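Local coordinates for Tb427.07.360- putative uncharacterized metacyclic invariant surface protein from Trypanosoma brucei (Trypanosoma brucei, PDB 5VTL), which is of unknown function but is a putative invariant surface protein of metacyclic trypanosomes, related to the glutamic acid/alanine-rich proteins, with an extended helical architecture, at residues 27-39 with 83-95. Residues are numbered along the deposited sequence; the frame is centred on the assembly and turned at random.
Sequences LKALAAANVSDAS and AKTALSDVEQYAA
K28 slants across A94 and V90 of the facing helix. Its CB starts beside the interface; CG, anti to the carbonyl carbon (chi1 -72°), presses on A94 CB at a tight 3.5 Å and borders V90 CG1. CD stays over the same methyl, then a bend at chi3 turns CE past E91 CG and sets NZ on a water 2.7 Å away, which in turn donates to E91 O. Lysine suits this margin because its methylenes cover apolar neighbours while the ammonium reaches solvent. The E91 carboxylate, with OE2 5.4 Å from K28 NZ, is too distant for a salt bridge but may still attract it.

Farther along, L87 leans across the seam. Its CG is anti to the backbone N (chi1 178°), which carries CD1 to 3.8 Å from A31 CB and CD2 to 3.7 Å from V35 CG2. A31, with its single methyl, lets L87 and V90 approach the backbone closely. V35 splits its branches: CG2 sits 3.4 Å from A83 O, whereas CG1 meets K84 CG, the two side chains crossing at about a right angle. A38 and A83 touch methyl to methyl; the small A83 also lets V35 come close to its backbone. S39 OG touches K84 CE, but its hydrogen bond goes to E80 OE1.

The segment axes pass 9.1 Å apart at 166°. Helix 157-209 packs against this long antiparallel pair, touching V90 and forming salt bridges to D37 (R188, R192) and D89 (R183). Together they form an elongated helical bundle, consistent with kinship to the trypanosome glutamic acid/alanine-rich proteins.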
loop_
_atom_site.group_PDB
_atom_site.type_symbol
_atom_site.label_atom_id
_atom_site.label_comp_id
_atom_site.label_asym_id
_atom_site.label_seq_id
_atom_site.Cartn_x
_atom_site.Cartn_y
_atom_site.Cartn_z
ATOM N N LEU A 27 4.039 3.513 1.562
ATOM C CA LEU A 27 2.732 2.916 1.814
ATOM C C LEU A 27 2.197 3.304 3.173
ATOM O O LEU A 27 1.012 3.595 3.325
ATOM C CB LEU A 27 2.824 1.401 1.716
ATOM C CG LEU A 27 3.090 0.829 0.330
ATOM C CD1 LEU A 27 3.061 -0.699 0.341
ATOM C CD2 LEU A 27 2.077 1.345 -0.685
ATOM N N LYS A 28 3.074 3.301 4.168
ATOM C CA LYS A 28 2.680 3.703 5.520
ATOM C C LYS A 28 2.174 5.145 5.510
ATOM O O LYS A 28 1.162 5.480 6.149
ATOM C CB LYS A 28 3.857 3.577 6.478
ATOM C CG LYS A 28 4.265 2.151 6.826
ATOM C CD LYS A 28 5.384 2.156 7.876
ATOM C CE LYS A 28 4.934 2.843 9.153
ATOM N NZ LYS A 28 5.658 2.343 10.360
ATOM N N ALA A 29 2.869 6.008 4.781
ATOM C CA ALA A 29 2.462 7.406 4.699
ATOM C C ALA A 29 1.123 7.572 3.978
ATOM O O ALA A 29 0.331 8.413 4.386
ATOM C CB ALA A 29 3.523 8.234 4.026
ATOM N N LEU A 30 0.891 6.800 2.913
ATOM C CA LEU A 30 -0.378 6.832 2.186
ATOM C C LEU A 30 -1.495 6.474 3.149
ATOM O O LEU A 30 -2.496 7.163 3.230
ATOM C CB LEU A 30 -0.387 5.826 1.023
ATOM C CG LEU A 30 0.295 6.229 -0.283
ATOM C CD1 LEU A 30 0.350 5.062 -1.271
ATOM C CD2 LEU A 30 -0.427 7.403 -0.909
ATOM N N ALA A 31 -1.314 5.388 3.887
ATOM C CA ALA A 31 -2.350 4.930 4.807
ATOM C C ALA A 31 -2.610 5.925 5.919
ATOM O O ALA A 31 -3.750 6.134 6.290
ATOM C CB ALA A 31 -1.990 3.572 5.382
ATOM N N ALA A 32 -1.557 6.526 6.474
ATOM C CA ALA A 32 -1.728 7.554 7.501
ATOM C C ALA A 32 -2.501 8.757 6.976
ATOM O O ALA A 32 -3.364 9.310 7.683
ATOM C CB ALA A 32 -0.378 8.007 8.038
ATOM N N ALA A 33 -2.206 9.165 5.745
ATOM C CA ALA A 33 -2.906 10.296 5.141
ATOM C C ALA A 33 -4.372 9.950 4.951
ATOM O O ALA A 33 -5.254 10.807 5.093
ATOM C CB ALA A 33 -2.273 10.678 3.809
ATOM N N ASN A 34 -4.636 8.697 4.603
ATOM C CA ASN A 34 -6.027 8.262 4.402
ATOM C C ASN A 34 -6.837 8.342 5.688
ATOM O O ASN A 34 -8.012 8.715 5.662
ATOM C CB ASN A 34 -6.081 6.860 3.807
ATOM C CG ASN A 34 -5.834 6.851 2.305
ATOM O OD1 ASN A 34 -6.144 7.817 1.604
ATOM N ND2 ASN A 34 -5.330 5.738 1.799
ATOM N N VAL A 35 -6.203 8.015 6.810
ATOM C CA VAL A 35 -6.850 8.116 8.122
ATOM C C VAL A 35 -7.117 9.558 8.465
ATOM O O VAL A 35 -8.201 9.913 8.926
ATOM C CB VAL A 35 -5.994 7.481 9.228
ATOM C CG1 VAL A 35 -6.506 7.857 10.645
ATOM C CG2 VAL A 35 -5.992 5.983 9.050
ATOM N N SER A 36 -6.134 10.407 8.210
ATOM C CA SER A 36 -6.272 11.814 8.533
ATOM C C SER A 36 -7.459 12.379 7.771
ATOM O O SER A 36 -8.278 13.146 8.308
ATOM C CB SER A 36 -5.002 12.562 8.135
ATOM O OG SER A 36 -3.937 12.255 9.006
ATOM N N ASP A 37 -7.572 11.972 6.512
ATOM C CA ASP A 37 -8.651 12.480 5.678
ATOM C C ASP A 37 -10.023 11.896 6.089
ATOM O O ASP A 37 -11.058 12.587 6.020
ATOM C CB ASP A 37 -8.372 12.210 4.213
ATOM C CG ASP A 37 -9.235 13.063 3.307
ATOM O OD1 ASP A 37 -9.031 14.298 3.281
ATOM O OD2 ASP A 37 -10.133 12.511 2.638
ATOM N N ALA A 38 -10.027 10.633 6.511
ATOM C CA ALA A 38 -11.247 10.006 6.991
ATOM C C ALA A 38 -11.766 10.710 8.251
ATOM O O ALA A 38 -12.968 10.926 8.386
ATOM C CB ALA A 38 -11.041 8.502 7.255
ATOM N N SER A 39 -10.859 11.081 9.156
ATOM C CA SER A 39 -11.243 11.808 10.358
ATOM C C SER A 39 -11.792 13.183 9.991
ATOM O O SER A 39 -12.768 13.660 10.600
ATOM C CB SER A 39 -10.054 11.923 11.325
ATOM O OG SER A 39 -9.626 10.649 11.754
ATOM N N ALA A 83 -10.673 2.791 8.690
ATOM C CA ALA A 83 -9.394 3.351 8.246
ATOM C C ALA A 83 -8.306 3.160 9.310
ATOM O O ALA A 83 -7.162 2.782 9.008
ATOM C CB ALA A 83 -9.532 4.818 7.919
ATOM N N LYS A 84 -8.638 3.454 10.558
ATOM C CA LYS A 84 -7.667 3.311 11.635
ATOM C C LYS A 84 -7.213 1.852 11.836
ATOM O O LYS A 84 -6.041 1.601 12.103
ATOM C CB LYS A 84 -8.230 3.896 12.942
ATOM C CG LYS A 84 -8.419 5.372 12.865
ATOM C CD LYS A 84 -9.129 5.935 14.083
ATOM C CE LYS A 84 -9.193 7.477 13.999
ATOM N NZ LYS A 84 -9.829 8.127 15.205
ATOM N N THR A 85 -8.144 0.909 11.756
ATOM C CA THR A 85 -7.821 -0.514 11.860
ATOM C C THR A 85 -6.922 -0.923 10.701
ATOM O O THR A 85 -5.994 -1.725 10.865
ATOM C CB THR A 85 -9.090 -1.372 11.855
ATOM O OG1 THR A 85 -9.884 -1.045 13.000
ATOM C CG2 THR A 85 -8.763 -2.856 11.863
ATOM N N ALA A 86 -7.189 -0.362 9.530
ATOM C CA ALA A 86 -6.394 -0.671 8.342
ATOM C C ALA A 86 -4.981 -0.107 8.486
ATOM O O ALA A 86 -4.007 -0.770 8.125
ATOM C CB ALA A 86 -7.089 -0.154 7.083
ATOM N N LEU A 87 -4.860 1.083 9.069
ATOM C CA LEU A 87 -3.542 1.662 9.317
ATOM C C LEU A 87 -2.752 0.774 10.270
ATOM O O LEU A 87 -1.562 0.546 10.064
ATOM C CB LEU A 87 -3.667 3.067 9.895
ATOM C CG LEU A 87 -2.394 3.828 10.260
ATOM C CD1 LEU A 87 -1.407 3.909 9.095
ATOM C CD2 LEU A 87 -2.768 5.218 10.746
ATOM N N SER A 88 -3.412 0.248 11.296
ATOM C CA SER A 88 -2.717 -0.621 12.244
ATOM C C SER A 88 -2.253 -1.910 11.567
ATOM O O SER A 88 -1.155 -2.393 11.852
ATOM C CB SER A 88 -3.567 -0.916 13.478
ATOM O OG SER A 88 -4.728 -1.619 13.120
ATOM N N ASP A 89 -3.076 -2.475 10.682
ATOM C CA ASP A 89 -2.629 -3.590 9.846
ATOM C C ASP A 89 -1.408 -3.229 8.980
ATOM O O ASP A 89 -0.438 -3.992 8.917
ATOM C CB ASP A 89 -3.755 -4.081 8.940
ATOM C CG ASP A 89 -4.914 -4.700 9.721
ATOM O OD1 ASP A 89 -4.760 -4.936 10.945
ATOM O OD2 ASP A 89 -5.968 -4.958 9.094
ATOM N N VAL A 90 -1.462 -2.086 8.307
ATOM C CA VAL A 90 -0.355 -1.617 7.467
ATOM C C VAL A 90 0.937 -1.563 8.280
ATOM O O VAL A 90 2.021 -1.955 7.819
ATOM C CB VAL A 90 -0.670 -0.217 6.875
ATOM C CG1 VAL A 90 0.556 0.431 6.250
ATOM C CG2 VAL A 90 -1.788 -0.313 5.827
ATOM N N GLU A 91 0.818 -1.069 9.498
ATOM C CA GLU A 91 1.990 -0.841 10.317
ATOM C C GLU A 91 2.653 -2.173 10.673
ATOM O O GLU A 91 3.877 -2.285 10.738
ATOM C CB GLU A 91 1.574 -0.081 11.567
ATOM C CG GLU A 91 1.493 1.427 11.333
ATOM C CD GLU A 91 0.804 2.168 12.459
ATOM O OE1 GLU A 91 0.283 1.490 13.371
ATOM O OE2 GLU A 91 0.779 3.428 12.425
ATOM N N GLN A 92 1.829 -3.184 10.892
ATOM C CA GLN A 92 2.307 -4.515 11.226
ATOM C C GLN A 92 2.984 -5.095 10.005
ATOM O O GLN A 92 4.129 -5.513 10.075
ATOM C CB GLN A 92 1.124 -5.357 11.674
ATOM C CG GLN A 92 1.262 -6.851 11.635
ATOM C CD GLN A 92 -0.101 -7.520 11.813
ATOM O OE1 GLN A 92 -1.085 -6.859 12.179
ATOM N NE2 GLN A 92 -0.169 -8.821 11.539
ATOM N N TYR A 93 2.303 -5.080 8.863
ATOM C CA TYR A 93 2.892 -5.663 7.669
ATOM C C TYR A 93 4.096 -4.887 7.164
ATOM O O TYR A 93 5.016 -5.481 6.600
ATOM C CB TYR A 93 1.827 -5.810 6.575
ATOM C CG TYR A 93 0.713 -6.722 7.009
ATOM C CD1 TYR A 93 0.977 -8.014 7.494
ATOM C CD2 TYR A 93 -0.594 -6.298 6.970
ATOM C CE1 TYR A 93 -0.062 -8.852 7.904
ATOM C CE2 TYR A 93 -1.640 -7.127 7.378
ATOM C CZ TYR A 93 -1.367 -8.396 7.850
ATOM O OH TYR A 93 -2.417 -9.200 8.254
ATOM N N ALA A 94 4.080 -3.567 7.328
ATOM C CA ALA A 94 5.220 -2.739 6.945
ATOM C C ALA A 94 6.432 -2.964 7.845
ATOM O O ALA A 94 7.565 -2.681 7.427
ATOM C CB ALA A 94 4.844 -1.260 6.931
ATOM N N ALA A 95 6.212 -3.444 9.072
ATOM C CA ALA A 95 7.343 -3.823 9.923
ATOM C C ALA A 95 7.870 -5.215 9.579
ATOM O O ALA A 95 9.067 -5.461 9.646
ATOM C CB ALA A 95 6.962 -3.770 11.378
HETATM O O HOH W 1 5.625 -0.304 10.624
#